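Transcription termination factor FttA (Pyrococcus horikoshii, PDB 3AF5) probably terminates archaeal transcription by cleaving nascent RNA where it leaves RNA polymerase, using the two-zinc nuclease centre of a metallo-beta-lactamase fold. Local coordinates at residues His360-Thr365 with Leu386-Met391; Arg329-Asp334 with Val351-Gly356; Thr192-Phe197 with Ala204-Thr209; Val214-Gly219 with Ala251-His256. All coordinates share one frame; numbering follows the deposited sequence.

Contact 1 of 4, residues His360-Thr365 with Leu386-Met391; sequences HNIAIT and LETLVM. With ZN (zinc ion), chain M.
Ala-363 sets its CB against Leu-386 CD1 at 3.4 Å and Leu-389 CD1 at 3.7 Å, at the tight centre of two parallel strands, 362-364 and 388-391. Both leucines have CG anti to the backbone N (chi1 175° in Leu-386), which sends a methyl back to the alanine from each. On the other face Ile-362 and Val-390 run alongside each other in the same direction, with their CG2 atoms 4.1 Å apart. The backbone bonds alternate as in a regular parallel pair: Ala-363 N gives to Thr-388 O, Val-390 N to Ala-363 O, and Thr-365 N to Val-390 O. Where the strands begin, Asn-361 O receives both Thr-388 N (2.8 Å) and Glu-387 N (3.0 Å), the latter tilted from the carbonyl plane. Beyond this the pairing gives way to a looser, partly exposed end. There the plane of the His-360 ring stands 60° from that of the Glu-387 carboxylate. His-360 ND1 makes weak hydrogen bonds to Glu-387 OE2 at 2.8 Å and to Glu-387 OE1, and a water bonds Glu-387 OE2 and Thr-388 OG1 and, weakly, His-360 O. Glu-387 OE1 also binds a zinc ion at 2.0 Å, together with Glu-612. Metal, imidazole and water thus share one carboxylate at the strand end, away from the catalytic pair, and the bound zinc would probably favour its ionised form.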
loop_
_atom_site.group_PDB
_atom_site.type_symbol
_atom_site.label_atom_id
_atom_site.label_comp_id
_atom_site.label_asym_id
_atom_site.label_seq_id
_atom_site.Cartn_x
_atom_site.Cartn_y
_atom_site.Cartn_z
ATOM N N HIS A 360 -14.605 -1.127 -22.522
ATOM C CA HIS A 360 -14.272 -2.386 -21.855
ATOM C C HIS A 360 -13.415 -2.198 -20.600
ATOM O O HIS A 360 -12.516 -2.988 -20.339
ATOM C CB HIS A 360 -13.560 -3.312 -22.845
ATOM C CG HIS A 360 -14.343 -3.567 -24.094
ATOM N ND1 HIS A 360 -15.411 -4.438 -24.140
ATOM C CD2 HIS A 360 -14.247 -3.023 -25.332
ATOM C CE1 HIS A 360 -15.941 -4.418 -25.351
ATOM N NE2 HIS A 360 -15.254 -3.567 -26.093
ATOM N N ASN A 361 -13.719 -1.162 -19.820
ATOM C CA ASN A 361 -12.978 -0.855 -18.598
ATOM C C ASN A 361 -13.036 -1.923 -17.508
ATOM O O ASN A 361 -14.052 -2.611 -17.326
ATOM C CB ASN A 361 -13.454 0.474 -18.026
ATOM C CG ASN A 361 -13.039 1.639 -18.882
ATOM O OD1 ASN A 361 -13.377 2.790 -18.596
ATOM N ND2 ASN A 361 -12.287 1.347 -19.948
ATOM N N ILE A 362 -11.932 -2.033 -16.775
ATOM C CA ILE A 362 -11.804 -3.014 -15.708
ATOM C C ILE A 362 -11.515 -2.365 -14.364
ATOM O O ILE A 362 -10.682 -1.460 -14.261
ATOM C CB ILE A 362 -10.639 -3.980 -15.991
ATOM C CG1 ILE A 362 -10.631 -4.364 -17.467
ATOM C CG2 ILE A 362 -10.763 -5.220 -15.115
ATOM C CD1 ILE A 362 -9.471 -5.271 -17.859
ATOM N N ALA A 363 -12.199 -2.830 -13.331
ATOM C CA ALA A 363 -11.962 -2.334 -11.984
ATOM C C ALA A 363 -11.464 -3.528 -11.171
ATOM O O ALA A 363 -12.136 -4.559 -11.091
ATOM C CB ALA A 363 -13.240 -1.784 -11.380
ATOM N N ILE A 364 -10.270 -3.397 -10.602
ATOM C CA ILE A 364 -9.691 -4.460 -9.790
ATOM C C ILE A 364 -9.693 -4.005 -8.339
ATOM O O ILE A 364 -8.983 -3.080 -7.941
ATOM C CB ILE A 364 -8.263 -4.795 -10.244
ATOM C CG1 ILE A 364 -8.278 -5.114 -11.739
ATOM C CG2 ILE A 364 -7.719 -5.966 -9.431
ATOM C CD1 ILE A 364 -6.922 -5.379 -12.332
ATOM N N THR A 365 -10.517 -4.685 -7.566
ATOM C CA THR A 365 -10.749 -4.420 -6.161
ATOM C C THR A 365 -9.590 -4.571 -5.157
ATOM O O THR A 365 -9.476 -3.781 -4.218
ATOM C CB THR A 365 -11.952 -5.300 -5.723
ATOM O OG1 THR A 365 -12.949 -4.477 -5.122
ATOM C CG2 THR A 365 -11.547 -6.378 -4.773
ATOM N N LEU A 386 -17.523 1.350 -16.620
ATOM C CA LEU A 386 -17.053 0.076 -16.107
ATOM C C LEU A 386 -17.715 -1.164 -16.691
ATOM O O LEU A 386 -18.901 -1.381 -16.506
ATOM C CB LEU A 386 -17.241 0.057 -14.587
ATOM C CG LEU A 386 -16.911 -1.251 -13.862
ATOM C CD1 LEU A 386 -15.430 -1.522 -14.028
ATOM C CD2 LEU A 386 -17.291 -1.171 -12.384
ATOM N N GLU A 387 -16.938 -1.997 -17.371
ATOM C CA GLU A 387 -17.481 -3.227 -17.933
ATOM C C GLU A 387 -17.191 -4.439 -17.035
ATOM O O GLU A 387 -18.110 -5.177 -16.679
ATOM C CB GLU A 387 -16.926 -3.474 -19.347
ATOM C CG GLU A 387 -17.233 -4.867 -19.896
ATOM C CD GLU A 387 -16.749 -5.081 -21.342
ATOM O OE1 GLU A 387 -17.543 -4.861 -22.288
ATOM O OE2 GLU A 387 -15.572 -5.466 -21.536
ATOM N N THR A 388 -15.931 -4.621 -16.642
ATOM C CA THR A 388 -15.540 -5.778 -15.831
ATOM C C THR A 388 -15.043 -5.498 -14.412
ATOM O O THR A 388 -14.112 -4.720 -14.206
ATOM C CB THR A 388 -14.436 -6.583 -16.551
ATOM O OG1 THR A 388 -14.905 -6.984 -17.850
ATOM C CG2 THR A 388 -14.044 -7.817 -15.731
ATOM N N LEU A 389 -15.649 -6.163 -13.437
ATOM C CA LEU A 389 -15.250 -5.998 -12.047
ATOM C C LEU A 389 -14.578 -7.253 -11.490
ATOM O O LEU A 389 -15.191 -8.321 -11.449
ATOM C CB LEU A 389 -16.461 -5.678 -11.175
ATOM C CG LEU A 389 -16.145 -5.500 -9.686
ATOM C CD1 LEU A 389 -15.308 -4.232 -9.489
ATOM C CD2 LEU A 389 -17.449 -5.410 -8.884
ATOM N N VAL A 390 -13.316 -7.122 -11.084
ATOM C CA VAL A 390 -12.572 -8.232 -10.483
ATOM C C VAL A 390 -12.597 -7.934 -8.987
ATOM O O VAL A 390 -12.077 -6.903 -8.560
ATOM C CB VAL A 390 -11.093 -8.271 -10.953
ATOM C CG1 VAL A 390 -10.377 -9.445 -10.294
ATOM C CG2 VAL A 390 -11.017 -8.401 -12.479
ATOM N N MET A 391 -13.202 -8.815 -8.193
ATOM C CA MET A 391 -13.296 -8.580 -6.757
ATOM C C MET A 391 -12.839 -9.767 -5.900
ATOM O O MET A 391 -12.824 -10.903 -6.363
ATOM C CB MET A 391 -14.739 -8.210 -6.396
ATOM C CG MET A 391 -15.705 -9.383 -6.429
ATOM S SD MET A 391 -17.437 -8.877 -6.251
ATOM C CE MET A 391 -17.472 -8.395 -4.515
HETATM ZN ZN ZN M . -19.363 -4.919 -23.170
HETATM O O HOH W 1 -13.899 -5.398 -19.623
#

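Contact 2 of 4, residues Arg329-Asp334 with Val351-Gly356; sequences RDISPD and VHLHIG. With SO4 (sulfate ion), chain F.
Ile-331 reaches toward Leu-353 and brings its CD1 within 4.5 Å of Leu-353 CD2, a glancing touch on the inner face of a sheet in the metallo-beta-lactamase sandwich. The strands that carry them, 329-332 and 349-355, are not neighbours: strand 335-341 runs between them, antiparallel to both, and its Leu-337 also packs on Leu-353. Ile-253 of the facing sheet touches both Ile-331 and Leu-353, so the pair belongs to the apolar layer between the sheets. Closer pairing comes only where the chain turns from strand 329-332 into strand 335-341. Here Asp-334 O accepts Gly-356 N at 2.7 Å in an almost straight bond (175° at the hydrogen), with the donor tilted 26° from the carbonyl plane. Asp-334 O also receives a CA-H...O contact from Ile-355 CA at 3.4 Å and lies 3.7 Å from Ile-355 CG2. The carboxylate of Asp-334 turns elsewhere: CG sits between the backbone N and the carbonyl carbon (chi1 64°), and OD2 is held by Ser-186 OG and Thr-209 OG1, while OD1 takes a hydrogen bond from Ser-212 OG. These hydroxyls tie the turn to the other sheet and to the chain just ahead of it. On strand 349-355, His-354 directs its ring edge at a sulfate that probably came from the crystallisation medium and that Arg-336 NH2 also binds; His-354 ND1 donates to sulfate O1, lying near the ring plane, at 2.6 Å.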
loop_
_atom_site.group_PDB
_atom_site.type_symbol
_atom_site.label_atom_id
_atom_site.label_comp_id
_atom_site.label_asym_id
_atom_site.label_seq_id
_atom_site.Cartn_x
_atom_site.Cartn_y
_atom_site.Cartn_z
ATOM N N ARG A 329 -3.899 9.007 -14.820
ATOM C CA ARG A 329 -2.611 9.087 -15.498
ATOM C C ARG A 329 -2.500 8.060 -16.616
ATOM O O ARG A 329 -3.002 6.941 -16.490
ATOM C CB ARG A 329 -1.475 8.837 -14.503
ATOM C CG ARG A 329 -1.445 9.779 -13.314
ATOM C CD ARG A 329 -0.623 11.035 -13.586
ATOM N NE ARG A 329 -0.591 11.919 -12.421
ATOM C CZ ARG A 329 -1.628 12.642 -12.004
ATOM N NH1 ARG A 329 -2.780 12.594 -12.659
ATOM N NH2 ARG A 329 -1.520 13.400 -10.923
ATOM N N ASP A 330 -1.841 8.439 -17.706
ATOM C CA ASP A 330 -1.630 7.524 -18.825
ATOM C C ASP A 330 -0.434 6.648 -18.454
ATOM O O ASP A 330 0.630 7.176 -18.118
ATOM C CB ASP A 330 -1.244 8.283 -20.100
ATOM C CG ASP A 330 -2.191 9.413 -20.429
ATOM O OD1 ASP A 330 -1.678 10.510 -20.756
ATOM O OD2 ASP A 330 -3.427 9.209 -20.380
ATOM N N ILE A 331 -0.584 5.329 -18.508
ATOM C CA ILE A 331 0.552 4.473 -18.193
ATOM C C ILE A 331 1.034 3.679 -19.410
ATOM O O ILE A 331 1.911 2.834 -19.304
ATOM C CB ILE A 331 0.248 3.526 -17.001
ATOM C CG1 ILE A 331 -0.918 2.598 -17.315
ATOM C CG2 ILE A 331 -0.069 4.349 -15.762
ATOM C CD1 ILE A 331 -1.237 1.680 -16.153
ATOM N N SER A 332 0.449 3.978 -20.565
ATOM C CA SER A 332 0.801 3.366 -21.851
ATOM C C SER A 332 -0.150 3.942 -22.921
ATOM O O SER A 332 -1.125 4.617 -22.593
ATOM C CB SER A 332 0.696 1.829 -21.792
ATOM O OG SER A 332 -0.614 1.375 -22.061
ATOM N N PRO A 333 0.117 3.676 -24.211
ATOM C CA PRO A 333 -0.728 4.188 -25.299
ATOM C C PRO A 333 -2.233 3.918 -25.209
ATOM O O PRO A 333 -3.036 4.726 -25.667
ATOM C CB PRO A 333 -0.112 3.547 -26.537
ATOM C CG PRO A 333 1.336 3.429 -26.163
ATOM C CD PRO A 333 1.242 2.895 -24.754
ATOM N N ASP A 334 -2.624 2.800 -24.612
ATOM C CA ASP A 334 -4.037 2.481 -24.535
ATOM C C ASP A 334 -4.570 2.183 -23.143
ATOM O O ASP A 334 -5.628 1.556 -23.000
ATOM C CB ASP A 334 -4.353 1.310 -25.476
ATOM C CG ASP A 334 -3.648 0.003 -25.078
ATOM O OD1 ASP A 334 -2.625 0.031 -24.345
ATOM O OD2 ASP A 334 -4.121 -1.067 -25.527
ATOM N N VAL A 351 -7.992 -0.590 -8.223
ATOM C CA VAL A 351 -7.402 -0.142 -9.473
ATOM C C VAL A 351 -8.423 -0.031 -10.599
ATOM O O VAL A 351 -9.153 -0.978 -10.889
ATOM C CB VAL A 351 -6.258 -1.084 -9.892
ATOM C CG1 VAL A 351 -5.741 -0.715 -11.273
ATOM C CG2 VAL A 351 -5.138 -0.997 -8.881
ATOM N N HIS A 352 -8.499 1.141 -11.214
ATOM C CA HIS A 352 -9.422 1.330 -12.323
ATOM C C HIS A 352 -8.633 1.575 -13.607
ATOM O O HIS A 352 -7.912 2.566 -13.736
ATOM C CB HIS A 352 -10.384 2.497 -12.065
ATOM C CG HIS A 352 -11.382 2.697 -13.162
ATOM N ND1 HIS A 352 -11.077 3.366 -14.329
ATOM C CD2 HIS A 352 -12.638 2.219 -13.322
ATOM C CE1 HIS A 352 -12.100 3.285 -15.163
ATOM N NE2 HIS A 352 -13.060 2.593 -14.576
ATOM N N LEU A 353 -8.758 0.651 -14.549
ATOM C CA LEU A 353 -8.055 0.788 -15.808
ATOM C C LEU A 353 -8.998 1.215 -16.923
ATOM O O LEU A 353 -9.997 0.552 -17.192
ATOM C CB LEU A 353 -7.379 -0.537 -16.191
ATOM C CG LEU A 353 -6.325 -1.099 -15.226
ATOM C CD1 LEU A 353 -5.744 -2.364 -15.829
ATOM C CD2 LEU A 353 -5.204 -0.074 -14.964
ATOM N N HIS A 354 -8.700 2.354 -17.539
ATOM C CA HIS A 354 -9.476 2.826 -18.683
ATOM C C HIS A 354 -8.704 2.215 -19.845
ATOM O O HIS A 354 -7.557 2.597 -20.080
ATOM C CB HIS A 354 -9.416 4.347 -18.822
ATOM C CG HIS A 354 -9.644 4.819 -20.228
ATOM N ND1 HIS A 354 -10.904 4.957 -20.774
ATOM C CD2 HIS A 354 -8.770 5.072 -21.234
ATOM C CE1 HIS A 354 -10.796 5.270 -22.053
ATOM N NE2 HIS A 354 -9.512 5.345 -22.358
ATOM N N ILE A 355 -9.305 1.274 -20.568
ATOM C CA ILE A 355 -8.585 0.639 -21.678
ATOM C C ILE A 355 -9.094 0.956 -23.085
ATOM O O ILE A 355 -10.282 0.801 -23.390
ATOM C CB ILE A 355 -8.563 -0.893 -21.518
ATOM C CG1 ILE A 355 -8.054 -1.263 -20.124
ATOM C CG2 ILE A 355 -7.676 -1.509 -22.583
ATOM C CD1 ILE A 355 -8.106 -2.746 -19.817
ATOM N N GLY A 356 -8.169 1.394 -23.937
ATOM C CA GLY A 356 -8.487 1.712 -25.321
ATOM C C GLY A 356 -9.628 2.678 -25.567
ATOM O O GLY A 356 -9.507 3.881 -25.311
HETATM S S SO4 F . -13.429 6.409 -18.927
HETATM O O1 SO4 F . -13.362 5.330 -19.919
HETATM O O2 SO4 F . -12.478 7.467 -19.302
HETATM O O3 SO4 F . -14.797 6.954 -18.892
HETATM O O4 SO4 F . -13.082 5.879 -17.596
#

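Contact 3 of 4, residues Thr192-Phe197 with Ala204-Thr209; sequences TGLGGF and ALLVQT
A classic beta bulge interrupts the hairpin of strands 189-193 and 204-209, where Leu-194 and Gly-195 both face Ala-204. Ala-204 O takes the N-H of Leu-194, N to O 2.7 Å. Gly-195 N reaches Ala-204 O only weakly, at 3.2 Å, while Ala-204 N returns a bond to Gly-195 O from above the carbonyl plane. Before the bulge the register is regular: Thr-192 and Leu-206 form a hydrogen-bonded antiparallel pair, N to O in both directions, and Gly-193 faces Leu-205 as a non-hydrogen-bonded pair. On the face of Ala-204 and Leu-206, Leu-194 places CB 3.8 Å from Ala-204 CB, and with CG anti to its carbonyl carbon (chi1 -65°) it runs obliquely over to Leu-206, CD1 to CB 4.1 Å. On the other face Phe-197 folds back over its own strand, so that Gly-193 CA lies 3.3 Å above the centre of the ring; the glycine admits the ring this closely. The ring edge at Phe-197 CZ meets Leu-205 CD1 at 4.1 Å. Past the bulge, the chain at Gly-196 makes a backbone hydrogen bond with His-618, a ligand of the second catalytic zinc. Helix 238-245 covers the face of Leu-194 and Leu-206 through Phe-240. Strand 213-216 extends the sheet beside 204-209, and strand 647-649 adds itself beyond 189-193, where Thr-647 OG1 hydrogen-bonds Thr-192 OG1.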
loop_
_atom_site.group_PDB
_atom_site.type_symbol
_atom_site.label_atom_id
_atom_site.label_comp_id
_atom_site.label_asym_id
_atom_site.label_seq_id
_atom_site.Cartn_x
_atom_site.Cartn_y
_atom_site.Cartn_z
ATOM N N THR A 192 -5.019 -12.585 -17.239
ATOM C CA THR A 192 -4.499 -13.881 -16.833
ATOM C C THR A 192 -4.152 -13.885 -15.367
ATOM O O THR A 192 -3.456 -12.986 -14.900
ATOM C CB THR A 192 -3.209 -14.214 -17.587
ATOM O OG1 THR A 192 -3.502 -14.336 -18.976
ATOM C CG2 THR A 192 -2.584 -15.510 -17.064
ATOM N N GLY A 193 -4.622 -14.895 -14.644
ATOM C CA GLY A 193 -4.299 -14.995 -13.230
ATOM C C GLY A 193 -2.985 -15.749 -13.045
ATOM O O GLY A 193 -2.881 -16.932 -13.377
ATOM N N LEU A 194 -1.960 -15.067 -12.553
ATOM C CA LEU A 194 -0.679 -15.726 -12.337
ATOM C C LEU A 194 -0.630 -16.192 -10.896
ATOM O O LEU A 194 0.247 -16.966 -10.507
ATOM C CB LEU A 194 0.466 -14.763 -12.615
ATOM C CG LEU A 194 0.539 -14.333 -14.076
ATOM C CD1 LEU A 194 1.574 -13.246 -14.246
ATOM C CD2 LEU A 194 0.882 -15.548 -14.937
ATOM N N GLY A 195 -1.593 -15.715 -10.115
ATOM C CA GLY A 195 -1.670 -16.072 -8.716
ATOM C C GLY A 195 -2.819 -15.332 -8.075
ATOM O O GLY A 195 -3.134 -14.207 -8.473
ATOM N N GLY A 196 -3.460 -15.957 -7.093
ATOM C CA GLY A 196 -4.564 -15.296 -6.427
ATOM C C GLY A 196 -5.932 -15.648 -6.971
ATOM O O GLY A 196 -6.917 -15.005 -6.614
ATOM N N PHE A 197 -6.002 -16.640 -7.854
ATOM C CA PHE A 197 -7.287 -17.078 -8.384
ATOM C C PHE A 197 -7.624 -18.375 -7.638
ATOM O O PHE A 197 -6.806 -19.301 -7.578
ATOM C CB PHE A 197 -7.198 -17.309 -9.898
ATOM C CG PHE A 197 -7.222 -16.036 -10.717
ATOM C CD1 PHE A 197 -6.761 -14.831 -10.187
ATOM C CD2 PHE A 197 -7.707 -16.045 -12.021
ATOM C CE1 PHE A 197 -6.788 -13.651 -10.943
ATOM C CE2 PHE A 197 -7.741 -14.870 -12.791
ATOM C CZ PHE A 197 -7.281 -13.671 -12.247
ATOM N N ALA A 204 -1.544 -11.940 -8.389
ATOM C CA ALA A 204 -0.799 -11.448 -9.556
ATOM C C ALA A 204 -1.690 -11.628 -10.765
ATOM O O ALA A 204 -2.051 -12.747 -11.121
ATOM C CB ALA A 204 0.526 -12.227 -9.752
ATOM N N LEU A 205 -2.046 -10.520 -11.397
ATOM C CA LEU A 205 -2.927 -10.559 -12.552
ATOM C C LEU A 205 -2.303 -9.788 -13.711
ATOM O O LEU A 205 -1.915 -8.615 -13.576
ATOM C CB LEU A 205 -4.288 -9.980 -12.151
ATOM C CG LEU A 205 -5.415 -9.835 -13.168
ATOM C CD1 LEU A 205 -6.725 -9.648 -12.440
ATOM C CD2 LEU A 205 -5.143 -8.639 -14.068
ATOM N N LEU A 206 -2.203 -10.468 -14.851
ATOM C CA LEU A 206 -1.610 -9.887 -16.040
ATOM C C LEU A 206 -2.666 -9.359 -17.014
ATOM O O LEU A 206 -3.463 -10.124 -17.557
ATOM C CB LEU A 206 -0.734 -10.934 -16.725
ATOM C CG LEU A 206 0.148 -10.461 -17.880
ATOM C CD1 LEU A 206 1.053 -9.328 -17.408
ATOM C CD2 LEU A 206 0.973 -11.637 -18.401
ATOM N N VAL A 207 -2.677 -8.044 -17.214
ATOM C CA VAL A 207 -3.613 -7.420 -18.130
ATOM C C VAL A 207 -2.904 -7.318 -19.472
ATOM O O VAL A 207 -1.782 -6.825 -19.544
ATOM C CB VAL A 207 -4.013 -6.016 -17.646
ATOM C CG1 VAL A 207 -5.000 -5.382 -18.618
ATOM C CG2 VAL A 207 -4.626 -6.115 -16.265
ATOM N N GLN A 208 -3.555 -7.789 -20.532
ATOM C CA GLN A 208 -2.950 -7.772 -21.855
ATOM C C GLN A 208 -3.849 -7.144 -22.909
ATOM O O GLN A 208 -5.074 -7.336 -22.896
ATOM C CB GLN A 208 -2.659 -9.200 -22.348
ATOM C CG GLN A 208 -2.040 -10.207 -21.374
ATOM C CD GLN A 208 -2.166 -11.642 -21.908
ATOM O OE1 GLN A 208 -1.912 -11.909 -23.085
ATOM N NE2 GLN A 208 -2.569 -12.561 -21.045
ATOM N N THR A 209 -3.226 -6.406 -23.826
ATOM C CA THR A 209 -3.915 -5.810 -24.972
ATOM C C THR A 209 -2.911 -6.066 -26.086
ATOM O O THR A 209 -1.799 -6.528 -25.821
ATOM C CB THR A 209 -4.131 -4.283 -24.871
ATOM O OG1 THR A 209 -2.885 -3.614 -25.100
ATOM C CG2 THR A 209 -4.704 -3.897 -23.520
#

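Contact 4 of 4, residues Val214-Gly219 with Ala251-His256; sequences VLVDFG and AIIITH. With ZN (zinc ion), chain L.
Asp-217 and Thr-255 meet on the C-terminal side of the parallel pairing of 214-216 with 251-253, in the metallo-beta-lactamase domain. Backbone bonds come first: Leu-215 N gives to Ala-251 O, Ile-253 N to Leu-215 O at 2.7 Å, and Asp-217 N to Ile-253 O. The apolar contacts divide between the faces. Leu-215 and Ile-252 run alongside each other, CB to CG1 4.0 Å, on one face; Val-216 CG2 approaches Ile-253 CD1 more loosely, 4.4 Å, on the face toward strand 349-355. The polar contacts follow at Asp-217. Its side chain crosses that of Thr-255 at about a right angle and grips the residue with both carboxylate oxygens, each through its syn lone pair: Asp-217 OD1 takes the backbone N of Thr-255 at 2.8 Å and OD2 its hydroxyl OG1 at 2.9 Å. With chi1 at 64°, Thr-255 OG1 also stands where it can accept His-256 ND1 at 2.9 Å. Metal binding completes the chain of contacts, for His-256 NE2 holds a zinc ion at 2.2 Å alongside His-258, His-344 and Asp-367. His-256 opens the HxHxDH signature of this superfamily. The ND1 bond to Thr-255 OG1 is consistent with NE2 being the nitrogen that offers its lone pair to the metal. Asp-217 OD2 further receives His-261 ND1; this second-shell aspartate is thus placed to orient a ligand of each catalytic zinc, His-261 directly and His-256 through Thr-255.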
loop_
_atom_site.group_PDB
_atom_site.type_symbol
_atom_site.label_atom_id
_atom_site.label_comp_id
_atom_site.label_asym_id
_atom_site.label_seq_id
_atom_site.Cartn_x
_atom_site.Cartn_y
_atom_site.Cartn_z
ATOM N N VAL A 214 0.270 -4.821 -18.404
ATOM C CA VAL A 214 0.422 -4.250 -17.070
ATOM C C VAL A 214 0.097 -5.329 -16.058
ATOM O O VAL A 214 -0.836 -6.134 -16.240
ATOM C CB VAL A 214 -0.485 -3.015 -16.804
ATOM C CG1 VAL A 214 -0.305 -1.982 -17.910
ATOM C CG2 VAL A 214 -1.916 -3.432 -16.664
ATOM N N LEU A 215 0.890 -5.351 -14.998
ATOM C CA LEU A 215 0.728 -6.324 -13.945
ATOM C C LEU A 215 0.065 -5.660 -12.734
ATOM O O LEU A 215 0.528 -4.622 -12.249
ATOM C CB LEU A 215 2.110 -6.872 -13.604
ATOM C CG LEU A 215 2.295 -8.021 -12.629
ATOM C CD1 LEU A 215 1.445 -9.215 -13.041
ATOM C CD2 LEU A 215 3.780 -8.376 -12.615
ATOM N N VAL A 216 -1.036 -6.238 -12.258
ATOM C CA VAL A 216 -1.728 -5.682 -11.094
ATOM C C VAL A 216 -1.458 -6.596 -9.930
ATOM O O VAL A 216 -1.984 -7.706 -9.869
ATOM C CB VAL A 216 -3.248 -5.577 -11.319
ATOM C CG1 VAL A 216 -3.914 -4.983 -10.081
ATOM C CG2 VAL A 216 -3.524 -4.699 -12.545
ATOM N N ASP A 217 -0.629 -6.106 -9.011
ATOM C CA ASP A 217 -0.185 -6.844 -7.826
ATOM C C ASP A 217 0.824 -7.916 -8.203
ATOM O O ASP A 217 0.900 -8.344 -9.360
ATOM C CB ASP A 217 -1.350 -7.466 -7.057
ATOM C CG ASP A 217 -2.046 -6.461 -6.144
ATOM O OD1 ASP A 217 -1.549 -5.316 -6.039
ATOM O OD2 ASP A 217 -3.083 -6.801 -5.526
ATOM N N PHE A 218 1.628 -8.316 -7.226
ATOM C CA PHE A 218 2.636 -9.339 -7.427
ATOM C C PHE A 218 3.055 -9.828 -6.047
ATOM O O PHE A 218 4.140 -9.523 -5.561
ATOM C CB PHE A 218 3.824 -8.757 -8.187
ATOM C CG PHE A 218 4.648 -9.793 -8.883
ATOM C CD1 PHE A 218 4.069 -10.630 -9.840
ATOM C CD2 PHE A 218 5.992 -9.965 -8.571
ATOM C CE1 PHE A 218 4.814 -11.624 -10.469
ATOM C CE2 PHE A 218 6.749 -10.962 -9.200
ATOM C CZ PHE A 218 6.154 -11.792 -10.149
ATOM N N GLY A 219 2.187 -10.604 -5.415
ATOM C CA GLY A 219 2.488 -11.059 -4.075
ATOM C C GLY A 219 3.138 -12.407 -3.927
ATOM O O GLY A 219 3.509 -13.063 -4.895
ATOM N N ALA A 251 3.968 -1.744 -16.897
ATOM C CA ALA A 251 3.820 -1.301 -15.536
ATOM C C ALA A 251 3.351 -2.365 -14.560
ATOM O O ALA A 251 2.875 -3.438 -14.935
ATOM C CB ALA A 251 2.855 -0.118 -15.504
ATOM N N ILE A 252 3.507 -2.031 -13.288
ATOM C CA ILE A 252 3.060 -2.871 -12.201
ATOM C C ILE A 252 2.262 -1.912 -11.311
ATOM O O ILE A 252 2.699 -0.785 -11.060
ATOM C CB ILE A 252 4.252 -3.471 -11.430
ATOM C CG1 ILE A 252 5.035 -4.404 -12.363
ATOM C CG2 ILE A 252 3.750 -4.218 -10.215
ATOM C CD1 ILE A 252 6.219 -5.127 -11.710
ATOM N N ILE A 253 1.078 -2.341 -10.882
ATOM C CA ILE A 253 0.232 -1.524 -10.027
ATOM C C ILE A 253 -0.030 -2.299 -8.748
ATOM O O ILE A 253 -0.453 -3.459 -8.788
ATOM C CB ILE A 253 -1.089 -1.195 -10.728
ATOM C CG1 ILE A 253 -0.790 -0.524 -12.071
ATOM C CG2 ILE A 253 -1.942 -0.257 -9.849
ATOM C CD1 ILE A 253 -1.904 -0.647 -13.076
ATOM N N ILE A 254 0.236 -1.671 -7.611
ATOM C CA ILE A 254 0.041 -2.346 -6.337
ATOM C C ILE A 254 -1.188 -1.815 -5.605
ATOM O O ILE A 254 -1.231 -0.644 -5.240
ATOM C CB ILE A 254 1.286 -2.177 -5.434
ATOM C CG1 ILE A 254 2.548 -2.567 -6.208
ATOM C CG2 ILE A 254 1.136 -3.025 -4.182
ATOM C CD1 ILE A 254 2.523 -3.999 -6.795
ATOM N N THR A 255 -2.175 -2.678 -5.379
ATOM C CA THR A 255 -3.399 -2.266 -4.695
ATOM C C THR A 255 -3.153 -1.818 -3.258
ATOM O O THR A 255 -3.732 -0.825 -2.814
ATOM C CB THR A 255 -4.438 -3.394 -4.675
ATOM O OG1 THR A 255 -3.928 -4.491 -3.911
ATOM C CG2 THR A 255 -4.758 -3.838 -6.085
ATOM N N HIS A 256 -2.330 -2.566 -2.526
ATOM C CA HIS A 256 -1.988 -2.210 -1.152
ATOM C C HIS A 256 -0.714 -2.889 -0.640
ATOM O O HIS A 256 -0.193 -3.831 -1.245
ATOM C CB HIS A 256 -3.157 -2.464 -0.193
ATOM C CG HIS A 256 -3.538 -3.902 -0.040
ATOM N ND1 HIS A 256 -4.106 -4.635 -1.060
ATOM C CD2 HIS A 256 -3.533 -4.711 1.050
ATOM C CE1 HIS A 256 -4.448 -5.829 -0.601
ATOM N NE2 HIS A 256 -4.112 -5.900 0.677
HETATM ZN ZN ZN L . -4.621 -7.104 2.509
#

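The four contacts lie in the two facing sheets of the metallo-beta-lactamase domain. Contacts 3 and 4, centres about 10 Å apart, lie in one sheet, where Val-207 N bonds Val-214 O at 2.8 Å; contacts 1 and 2, centres about 13 Å apart, share the other, joined by Ile-364 N to Val-351 O at 2.7 Å. Between the sheets, Val-351 CG2 packs on Ile-253 CG2 (3.4 Å) and Ile-364 CD1 on Val-216 CG2 (3.5 Å). Contact 4 supplies a zinc ligand itself, whereas the Thr-365 side chain of contact 1 comes to about 6 Å from that of Asp-367. Contact 2 lies away from the catalytic centre.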